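Local coordinates for teichoic acid biosynthesis protein F (Staphylococcus epidermidis, PDB 3L7I) that takes part in teichoic acid biosynthesis and contains a region with the two-domain GT-B architecture built on two parallel sheets, at residues A418-S423 with D712-D717; K456-R459 with T464-K467; P545-D550 with H584-N589. One frame throughout, in Å; residues are numbered along the deposited sequence.

Contact 1: residues A418-S423 with D712-D717; sequences ASHWVS and DLIHKD
His420 on strand 418-423 meets Ile714 and Asp717 of helix 706-721, an example of helix-on-sheet packing in a GT-B fold, whose C-terminal helix returns to cover the first Rossmann-like sheet. Strand 418-423 is an inner strand of that parallel sheet, flanked by 354-358 and 438-441. The short axes of 420-423 and 712-717 run nearly antiparallel, at 170°, and approach to 10.8 Å.

The tight part is buried and centred on Ile714. Its CG2 sits over the middle of one face of the His420 imidazole, 4.0 Å from the ring centroid and only 11° off the ring normal, which is the geometry of a CH-pi contact. The other branch runs on past the ring: CG1 passes His420 CD2, and CD1 reaches Val422 CG2 at 3.9 Å. This division of labour follows from chi1, which sets CG2 anti to the backbone N and CG1 anti to the carbonyl carbon. Ile714 also packs on Ile440 of the adjoining strand, so one side chain spans two strands.

The looser side is the back of the helix, where Lys716 is exposed and the side chain of His715 starts away from the sheet, stacking its ring on Tyr380. Asp717 stands between these two environments, being partly exposed yet turned inward. Its OD2 accepts from His420 NE2 at 3.3 Å in a long but nearly straight bond (168°). The acceptor lies close to the ring plane, while the N-H arrives on the anti side of the carboxylate and somewhat out of its plane. The imidazole is also held at its other nitrogen, which fixes its rotation: ND1 bonds to Ser419 OG at 2.9 Å, and that hydroxyl is hydrogen-bonded in turn to Pro352 O.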
loop_
_atom_site.group_PDB
_atom_site.type_symbol
_atom_site.label_atom_id
_atom_site.label_comp_id
_atom_site.label_asym_id
_atom_site.label_seq_id
_atom_site.Cartn_x
_atom_site.Cartn_y
_atom_site.Cartn_z
ATOM N N ALA A 418 -18.353 -26.459 -8.661
ATOM C CA ALA A 418 -18.611 -27.893 -8.825
ATOM C C ALA A 418 -18.630 -28.694 -7.521
ATOM O O ALA A 418 -17.834 -28.463 -6.613
ATOM C CB ALA A 418 -17.638 -28.502 -9.813
ATOM N N SER A 419 -19.546 -29.649 -7.449
ATOM C CA SER A 419 -19.595 -30.550 -6.311
ATOM C C SER A 419 -18.654 -31.714 -6.567
ATOM O O SER A 419 -18.221 -32.386 -5.627
ATOM C CB SER A 419 -21.009 -31.083 -6.117
ATOM O OG SER A 419 -21.337 -31.935 -7.196
ATOM N N HIS A 420 -18.347 -31.938 -7.845
ATOM C CA HIS A 420 -17.462 -33.020 -8.256
ATOM C C HIS A 420 -16.460 -32.659 -9.352
ATOM O O HIS A 420 -16.851 -32.159 -10.425
ATOM C CB HIS A 420 -18.281 -34.215 -8.711
ATOM C CG HIS A 420 -18.890 -34.971 -7.583
ATOM N ND1 HIS A 420 -20.048 -34.564 -6.959
ATOM C CD2 HIS A 420 -18.490 -36.098 -6.947
ATOM C CE1 HIS A 420 -20.346 -35.418 -5.994
ATOM N NE2 HIS A 420 -19.417 -36.358 -5.968
ATOM N N TRP A 421 -15.174 -32.924 -9.065
ATOM C CA TRP A 421 -14.093 -32.898 -10.067
ATOM C C TRP A 421 -13.760 -34.306 -10.602
ATOM O O TRP A 421 -13.475 -35.245 -9.841
ATOM C CB TRP A 421 -12.796 -32.299 -9.505
ATOM C CG TRP A 421 -12.880 -30.963 -8.904
ATOM C CD1 TRP A 421 -13.956 -30.136 -8.883
ATOM C CD2 TRP A 421 -11.826 -30.272 -8.241
ATOM N NE1 TRP A 421 -13.646 -28.973 -8.221
ATOM C CE2 TRP A 421 -12.340 -29.034 -7.822
ATOM C CE3 TRP A 421 -10.502 -30.592 -7.941
ATOM C CZ2 TRP A 421 -11.575 -28.112 -7.128
ATOM C CZ3 TRP A 421 -9.739 -29.678 -7.253
ATOM C CH2 TRP A 421 -10.275 -28.450 -6.858
ATOM N N VAL A 422 -13.784 -34.442 -11.920
ATOM C CA VAL A 422 -13.413 -35.687 -12.567
ATOM C C VAL A 422 -12.220 -35.453 -13.464
ATOM O O VAL A 422 -12.268 -34.619 -14.390
ATOM C CB VAL A 422 -14.533 -36.181 -13.423
ATOM C CG1 VAL A 422 -14.032 -37.262 -14.302
ATOM C CG2 VAL A 422 -15.650 -36.682 -12.536
ATOM N N SER A 423 -11.125 -36.155 -13.172
ATOM C CA SER A 423 -9.991 -36.161 -14.092
ATOM C C SER A 423 -8.986 -37.317 -13.960
ATOM O O SER A 423 -9.023 -38.121 -13.018
ATOM C CB SER A 423 -9.286 -34.789 -14.115
ATOM O OG SER A 423 -8.473 -34.575 -12.978
ATOM N N ASP A 712 -22.556 -43.661 -11.295
ATOM C CA ASP A 712 -23.551 -43.920 -10.257
ATOM C C ASP A 712 -23.038 -43.415 -8.914
ATOM O O ASP A 712 -23.826 -43.010 -8.054
ATOM C CB ASP A 712 -23.902 -45.415 -10.158
ATOM C CG ASP A 712 -24.697 -45.929 -11.366
ATOM O OD1 ASP A 712 -25.139 -45.101 -12.200
ATOM O OD2 ASP A 712 -24.874 -47.169 -11.481
ATOM N N LEU A 713 -21.717 -43.442 -8.721
ATOM C CA LEU A 713 -21.151 -42.961 -7.457
ATOM C C LEU A 713 -21.442 -41.483 -7.319
ATOM O O LEU A 713 -21.831 -41.028 -6.247
ATOM C CB LEU A 713 -19.643 -43.198 -7.363
ATOM C CG LEU A 713 -19.028 -42.655 -6.075
ATOM C CD1 LEU A 713 -19.358 -43.560 -4.925
ATOM C CD2 LEU A 713 -17.545 -42.533 -6.217
ATOM N N ILE A 714 -21.246 -40.750 -8.418
ATOM C CA ILE A 714 -21.494 -39.306 -8.447
ATOM C C ILE A 714 -22.970 -39.037 -8.227
ATOM O O ILE A 714 -23.341 -38.172 -7.429
ATOM C CB ILE A 714 -21.012 -38.626 -9.765
ATOM C CG1 ILE A 714 -19.492 -38.702 -9.863
ATOM C CG2 ILE A 714 -21.418 -37.170 -9.798
ATOM C CD1 ILE A 714 -18.964 -38.190 -11.153
ATOM N N HIS A 715 -23.812 -39.798 -8.916
ATOM C CA HIS A 715 -25.249 -39.646 -8.755
ATOM C C HIS A 715 -25.684 -39.849 -7.304
ATOM O O HIS A 715 -26.528 -39.115 -6.812
ATOM C CB HIS A 715 -26.011 -40.590 -9.689
ATOM C CG HIS A 715 -27.487 -40.618 -9.440
ATOM N ND1 HIS A 715 -28.338 -39.633 -9.898
ATOM C CD2 HIS A 715 -28.263 -41.507 -8.775
ATOM C CE1 HIS A 715 -29.574 -39.919 -9.530
ATOM N NE2 HIS A 715 -29.555 -41.049 -8.845
ATOM N N LYS A 716 -25.101 -40.830 -6.622
ATOM C CA LYS A 716 -25.478 -41.117 -5.243
ATOM C C LYS A 716 -24.959 -40.037 -4.302
ATOM O O LYS A 716 -25.542 -39.795 -3.253
ATOM C CB LYS A 716 -24.965 -42.494 -4.804
ATOM C CG LYS A 716 -25.328 -42.888 -3.362
ATOM C CD LYS A 716 -24.490 -44.076 -2.875
ATOM C CE LYS A 716 -25.260 -44.969 -1.900
ATOM N NZ LYS A 716 -25.338 -44.404 -0.525
ATOM N N ASP A 717 -23.862 -39.391 -4.676
ATOM C CA ASP A 717 -23.293 -38.327 -3.854
ATOM C C ASP A 717 -24.170 -37.074 -3.899
ATOM O O ASP A 717 -24.332 -36.393 -2.885
ATOM C CB ASP A 717 -21.849 -37.993 -4.279
ATOM C CG ASP A 717 -20.803 -38.867 -3.580
ATOM O OD1 ASP A 717 -21.072 -39.365 -2.460
ATOM O OD2 ASP A 717 -19.703 -39.051 -4.143
#

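Contact 2: residues K456-R459 with T464-K467; sequences KVVR and TTPK
Val458 and Thr465 bring the two segments together, with their CA atoms 5.2 Å apart, where the loop after strand 438-441 enters helix 465-476. This is the connection of a beta-alpha-beta crossover, since strand 481-484 follows the helix and lies parallel beside 438-441.

The hydrogen bonding is of two kinds. Across the contact, Val458 N donates to Thr465 OG1 at 2.8 Å; the angle of 126° is strongly bent, so the bond is weak despite the short separation. Within the helix start, Thr464 is the N-cap: its OG1 accepts from Lys467 N at 3.2 Å and 156°, a straighter bond.

The van der Waals part is small. Val458 is buried, and its CB lies 3.4 Å from the same Thr465 OG1. A chi1 of -67° places that hydroxyl beside its own backbone N and leaves CG2 to approach Lys456 O loosely, at 4.3 Å. Thr464, whose side chain starts away from the loop, packs on Thr464 of the second subunit.

Consecutive threonines thus divide the polar work: one hydroxyl satisfies an amide of the first helical turn, while the other reaches back to a loop amide, which is consistent with a polar junction held across the contact by one weak bond.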
loop_
_atom_site.group_PDB
_atom_site.type_symbol
_atom_site.label_atom_id
_atom_site.label_comp_id
_atom_site.label_asym_id
_atom_site.label_seq_id
_atom_site.Cartn_x
_atom_site.Cartn_y
_atom_site.Cartn_z
ATOM N N LYS A 456 13.787 -42.261 -7.481
ATOM C CA LYS A 456 14.951 -42.069 -6.625
ATOM C C LYS A 456 15.565 -40.688 -6.833
ATOM O O LYS A 456 15.845 -39.984 -5.863
ATOM C CB LYS A 456 15.985 -43.179 -6.829
ATOM C CG LYS A 456 16.838 -43.484 -5.582
ATOM C CD LYS A 456 16.012 -44.065 -4.414
ATOM C CE LYS A 456 15.565 -42.995 -3.396
ATOM N NZ LYS A 456 16.624 -42.657 -2.389
ATOM N N VAL A 457 15.758 -40.309 -8.095
ATOM C CA VAL A 457 16.205 -38.957 -8.436
ATOM C C VAL A 457 15.318 -38.345 -9.513
ATOM O O VAL A 457 14.752 -39.065 -10.340
ATOM C CB VAL A 457 17.662 -38.922 -8.942
ATOM C CG1 VAL A 457 17.838 -39.836 -10.151
ATOM C CG2 VAL A 457 18.067 -37.488 -9.296
ATOM N N VAL A 458 15.208 -37.015 -9.492
ATOM C CA VAL A 458 14.447 -36.253 -10.486
ATOM C C VAL A 458 15.214 -34.979 -10.853
ATOM O O VAL A 458 14.971 -33.914 -10.286
ATOM C CB VAL A 458 13.024 -35.879 -9.966
ATOM C CG1 VAL A 458 12.338 -34.883 -10.895
ATOM C CG2 VAL A 458 12.168 -37.125 -9.792
ATOM N N ARG A 459 16.144 -35.091 -11.797
ATOM C CA ARG A 459 16.979 -33.954 -12.188
ATOM C C ARG A 459 16.257 -32.978 -13.130
ATOM O O ARG A 459 16.879 -32.380 -14.013
ATOM C CB ARG A 459 18.266 -34.454 -12.845
ATOM C CG ARG A 459 18.035 -35.144 -14.175
ATOM C CD ARG A 459 19.324 -35.689 -14.746
ATOM N NE ARG A 459 19.830 -36.805 -13.954
ATOM C CZ ARG A 459 19.489 -38.073 -14.153
ATOM N NH1 ARG A 459 18.640 -38.390 -15.120
ATOM N NH2 ARG A 459 19.998 -39.027 -13.385
ATOM N N THR A 464 13.612 -29.458 -7.250
ATOM C CA THR A 464 14.377 -30.451 -6.510
ATOM C C THR A 464 13.482 -31.646 -6.198
ATOM O O THR A 464 12.281 -31.484 -5.996
ATOM C CB THR A 464 14.941 -29.857 -5.183
ATOM O OG1 THR A 464 13.892 -29.713 -4.214
ATOM C CG2 THR A 464 15.590 -28.501 -5.430
ATOM N N THR A 465 14.063 -32.841 -6.167
ATOM C CA THR A 465 13.294 -34.050 -5.900
ATOM C C THR A 465 12.433 -33.944 -4.638
ATOM O O THR A 465 11.308 -34.432 -4.612
ATOM C CB THR A 465 14.202 -35.305 -5.819
ATOM O OG1 THR A 465 14.763 -35.583 -7.111
ATOM C CG2 THR A 465 13.409 -36.533 -5.338
ATOM N N PRO A 466 12.957 -33.323 -3.576
ATOM C CA PRO A 466 12.125 -33.226 -2.373
ATOM C C PRO A 466 10.956 -32.272 -2.570
ATOM O O PRO A 466 9.865 -32.569 -2.080
ATOM C CB PRO A 466 13.079 -32.655 -1.318
ATOM C CG PRO A 466 14.427 -32.921 -1.836
ATOM C CD PRO A 466 14.333 -32.881 -3.327
ATOM N N LYS A 467 11.180 -31.149 -3.255
ATOM C CA LYS A 467 10.123 -30.166 -3.478
ATOM C C LYS A 467 9.115 -30.666 -4.516
ATOM O O LYS A 467 7.980 -30.211 -4.575
ATOM C CB LYS A 467 10.707 -28.804 -3.876
ATOM C CG LYS A 467 9.661 -27.698 -3.975
ATOM C CD LYS A 467 10.237 -26.316 -3.654
ATOM C CE LYS A 467 9.147 -25.228 -3.735
ATOM N NZ LYS A 467 9.543 -23.951 -3.047
#

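Contact 3: residues P545-D550 with H584-N589; sequences PTWRDD and HYLISN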
loop_
_atom_site.group_PDB
_atom_site.type_symbol
_atom_site.label_atom_id
_atom_site.label_comp_id
_atom_site.label_asym_id
_atom_site.label_seq_id
_atom_site.Cartn_x
_atom_site.Cartn_y
_atom_site.Cartn_z
ATOM N N PRO A 545 5.721 -47.062 -29.610
ATOM C CA PRO A 545 6.962 -47.008 -28.843
ATOM C C PRO A 545 6.971 -45.792 -27.945
ATOM O O PRO A 545 6.498 -44.730 -28.360
ATOM C CB PRO A 545 8.025 -46.800 -29.927
ATOM C CG PRO A 545 7.275 -46.571 -31.229
ATOM C CD PRO A 545 5.845 -46.389 -30.911
ATOM N N THR A 546 7.527 -45.900 -26.748
ATOM C CA THR A 546 7.664 -44.688 -25.939
ATOM C C THR A 546 8.684 -43.715 -26.514
ATOM O O THR A 546 9.556 -44.093 -27.302
ATOM C CB THR A 546 8.095 -44.972 -24.503
ATOM O OG1 THR A 546 9.078 -46.012 -24.509
ATOM C CG2 THR A 546 6.894 -45.361 -23.663
ATOM N N TRP A 547 8.574 -42.465 -26.065
ATOM C CA TRP A 547 9.456 -41.393 -26.491
ATOM C C TRP A 547 10.835 -41.582 -25.891
ATOM O O TRP A 547 10.974 -42.151 -24.806
ATOM C CB TRP A 547 8.872 -40.035 -26.101
ATOM C CG TRP A 547 9.877 -38.946 -26.119
ATOM C CD1 TRP A 547 10.751 -38.632 -25.126
ATOM C CD2 TRP A 547 10.138 -38.036 -27.182
ATOM N NE1 TRP A 547 11.536 -37.582 -25.499
ATOM C CE2 TRP A 547 11.182 -37.193 -26.766
ATOM C CE3 TRP A 547 9.598 -37.853 -28.454
ATOM C CZ2 TRP A 547 11.693 -36.176 -27.560
ATOM C CZ3 TRP A 547 10.107 -36.841 -29.249
ATOM C CH2 TRP A 547 11.142 -36.015 -28.798
ATOM N N ARG A 548 11.844 -41.107 -26.617
ATOM C CA ARG A 548 13.234 -41.182 -26.188
ATOM C C ARG A 548 14.006 -39.910 -26.554
ATOM O O ARG A 548 14.194 -39.603 -27.736
ATOM C CB ARG A 548 13.908 -42.410 -26.811
ATOM C CG ARG A 548 13.538 -43.706 -26.127
ATOM C CD ARG A 548 13.860 -44.893 -26.984
ATOM N NE ARG A 548 12.687 -45.408 -27.684
ATOM C CZ ARG A 548 12.176 -46.628 -27.513
ATOM N NH1 ARG A 548 12.735 -47.475 -26.665
ATOM N NH2 ARG A 548 11.104 -47.002 -28.200
ATOM N N ASP A 549 14.452 -39.176 -25.539
ATOM C CA ASP A 549 15.206 -37.937 -25.740
ATOM C C ASP A 549 16.424 -38.170 -26.627
ATOM O O ASP A 549 16.799 -37.323 -27.434
ATOM C CB ASP A 549 15.658 -37.374 -24.395
ATOM C CG ASP A 549 14.630 -37.591 -23.296
ATOM O OD1 ASP A 549 14.232 -38.758 -23.052
ATOM O OD2 ASP A 549 14.223 -36.591 -22.669
ATOM N N ASP A 550 17.028 -39.338 -26.461
ATOM C CA ASP A 550 18.215 -39.741 -27.205
ATOM C C ASP A 550 18.057 -39.602 -28.726
ATOM O O ASP A 550 19.037 -39.671 -29.470
ATOM C CB ASP A 550 18.554 -41.202 -26.856
ATOM C CG ASP A 550 18.430 -41.501 -25.355
ATOM O OD1 ASP A 550 19.055 -40.770 -24.546
ATOM O OD2 ASP A 550 17.723 -42.472 -24.988
ATOM N N HIS A 584 4.931 -40.277 -30.586
ATOM C CA HIS A 584 4.912 -38.981 -29.912
ATOM C C HIS A 584 4.611 -37.937 -30.975
ATOM O O HIS A 584 4.926 -38.140 -32.148
ATOM C CB HIS A 584 6.265 -38.677 -29.245
ATOM C CG HIS A 584 6.290 -37.397 -28.452
ATOM N ND1 HIS A 584 6.654 -36.185 -28.999
ATOM C CD2 HIS A 584 6.007 -37.153 -27.148
ATOM C CE1 HIS A 584 6.589 -35.248 -28.069
ATOM N NE2 HIS A 584 6.201 -35.809 -26.939
ATOM N N TYR A 585 4.005 -36.825 -30.576
ATOM C CA TYR A 585 3.538 -35.867 -31.565
ATOM C C TYR A 585 4.703 -35.209 -32.292
ATOM O O TYR A 585 4.576 -34.835 -33.443
ATOM C CB TYR A 585 2.606 -34.822 -30.941
ATOM C CG TYR A 585 3.323 -33.671 -30.272
ATOM C CD1 TYR A 585 3.882 -32.641 -31.026
ATOM C CD2 TYR A 585 3.440 -33.611 -28.888
ATOM C CE1 TYR A 585 4.545 -31.587 -30.420
ATOM C CE2 TYR A 585 4.100 -32.561 -28.272
ATOM C CZ TYR A 585 4.651 -31.550 -29.044
ATOM O OH TYR A 585 5.306 -30.500 -28.438
ATOM N N LEU A 586 5.840 -35.076 -31.618
ATOM C CA LEU A 586 7.025 -34.475 -32.225
ATOM C C LEU A 586 7.588 -35.389 -33.308
ATOM O O LEU A 586 8.165 -34.927 -34.290
ATOM C CB LEU A 586 8.106 -34.218 -31.169
ATOM C CG LEU A 586 7.993 -33.001 -30.259
ATOM C CD1 LEU A 586 9.112 -33.042 -29.231
ATOM C CD2 LEU A 586 8.051 -31.717 -31.064
ATOM N N ILE A 587 7.435 -36.690 -33.106
ATOM C CA ILE A 587 7.935 -37.665 -34.059
ATOM C C ILE A 587 6.982 -37.815 -35.243
ATOM O O ILE A 587 7.408 -38.000 -36.383
ATOM C CB ILE A 587 8.141 -39.041 -33.400
ATOM C CG1 ILE A 587 9.529 -39.117 -32.780
ATOM C CG2 ILE A 587 7.974 -40.156 -34.427
ATOM C CD1 ILE A 587 10.314 -40.319 -33.280
ATOM N N SER A 588 5.688 -37.735 -34.943
ATOM C CA SER A 588 4.641 -37.904 -35.928
ATOM C C SER A 588 4.821 -36.911 -37.039
ATOM O O SER A 588 4.903 -37.303 -38.203
ATOM C CB SER A 588 3.256 -37.741 -35.298
ATOM O OG SER A 588 2.229 -37.812 -36.270
ATOM N N ASN A 589 4.892 -35.628 -36.706
ATOM C CA ASN A 589 5.028 -34.640 -37.766
ATOM C C ASN A 589 6.457 -34.422 -38.271
ATOM O O ASN A 589 6.785 -33.359 -38.775
ATOM C CB ASN A 589 4.260 -33.323 -37.482
ATOM C CG ASN A 589 4.579 -32.709 -36.131
ATOM O OD1 ASN A 589 4.908 -33.409 -35.184
ATOM N ND2 ASN A 589 4.455 -31.387 -36.033
#
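Two backbone amides converge on His584 O, that of Ser588 at 2.9 Å from N to O and, more weakly, that of Ile587, just where the side chains of His584 and Ile587 meet Trp547. His584 is also the N-cap of helix 585-588. Its ring accepts from within the helix: Leu586 N donates to His584 ND1 at 3.0 Å and 159°, with the donor tilted from the ring plane. This bond probably limits the rotation of the imidazole that Trp547 meets.

The indole approaches with its six-membered ring. Trp547 CE3 lies over one face of the His584 ring, displaced toward the rim, and comes to 3.3 Å from His584 CG. The planes are inclined at 49° with centroids 4.3 Å apart, so the two rings meet obliquely. His584 CG stands anti to the backbone N (chi1 -176°), which carries the imidazole out against the indole.

Both segments follow neighbouring parallel strands, 539-543 and 577-581, of the second Rossmann-like sheet, so the contact joins the loop after one strand to the short helix after the other, at the C-terminal strand ends that in GT-B folds face the interdomain cleft. Next along the chain from Trp547, Arg548 forms salt bridges to Asp622 and Asp643.

Farther along the indole the partners are aliphatic. Leu586 CD1 meets Trp547 CH2 at 3.6 Å, and its CB lies near CZ3. Ile587 makes the looser touch, CG1 standing 4.2 Å from Trp547 CZ3.

Overall arrangement
Followed from the N terminus, the chain enters contact 1 at strand 418-423 in the first sheet, and that loop stays open for 288 residues, until helix 706-721 returns. Contacts 2 and 3 are both nested inside it. Contact 2 closes first, over a gap of four residues, within the longer connection from strand 438-441 to helix 465-476. Contact 3 then follows in series, joining the loop after strand 539-543 to helix 585-588, across 33 residues. Nothing crosses. Contacts 1 and 3 lie on opposite sides of the chain's centre, their own centres 35 Å apart, whereas contacts 2 and 3 come within about 9 Å at their nearest atoms. Contact 1 thus binds the chain's end to the first sheet.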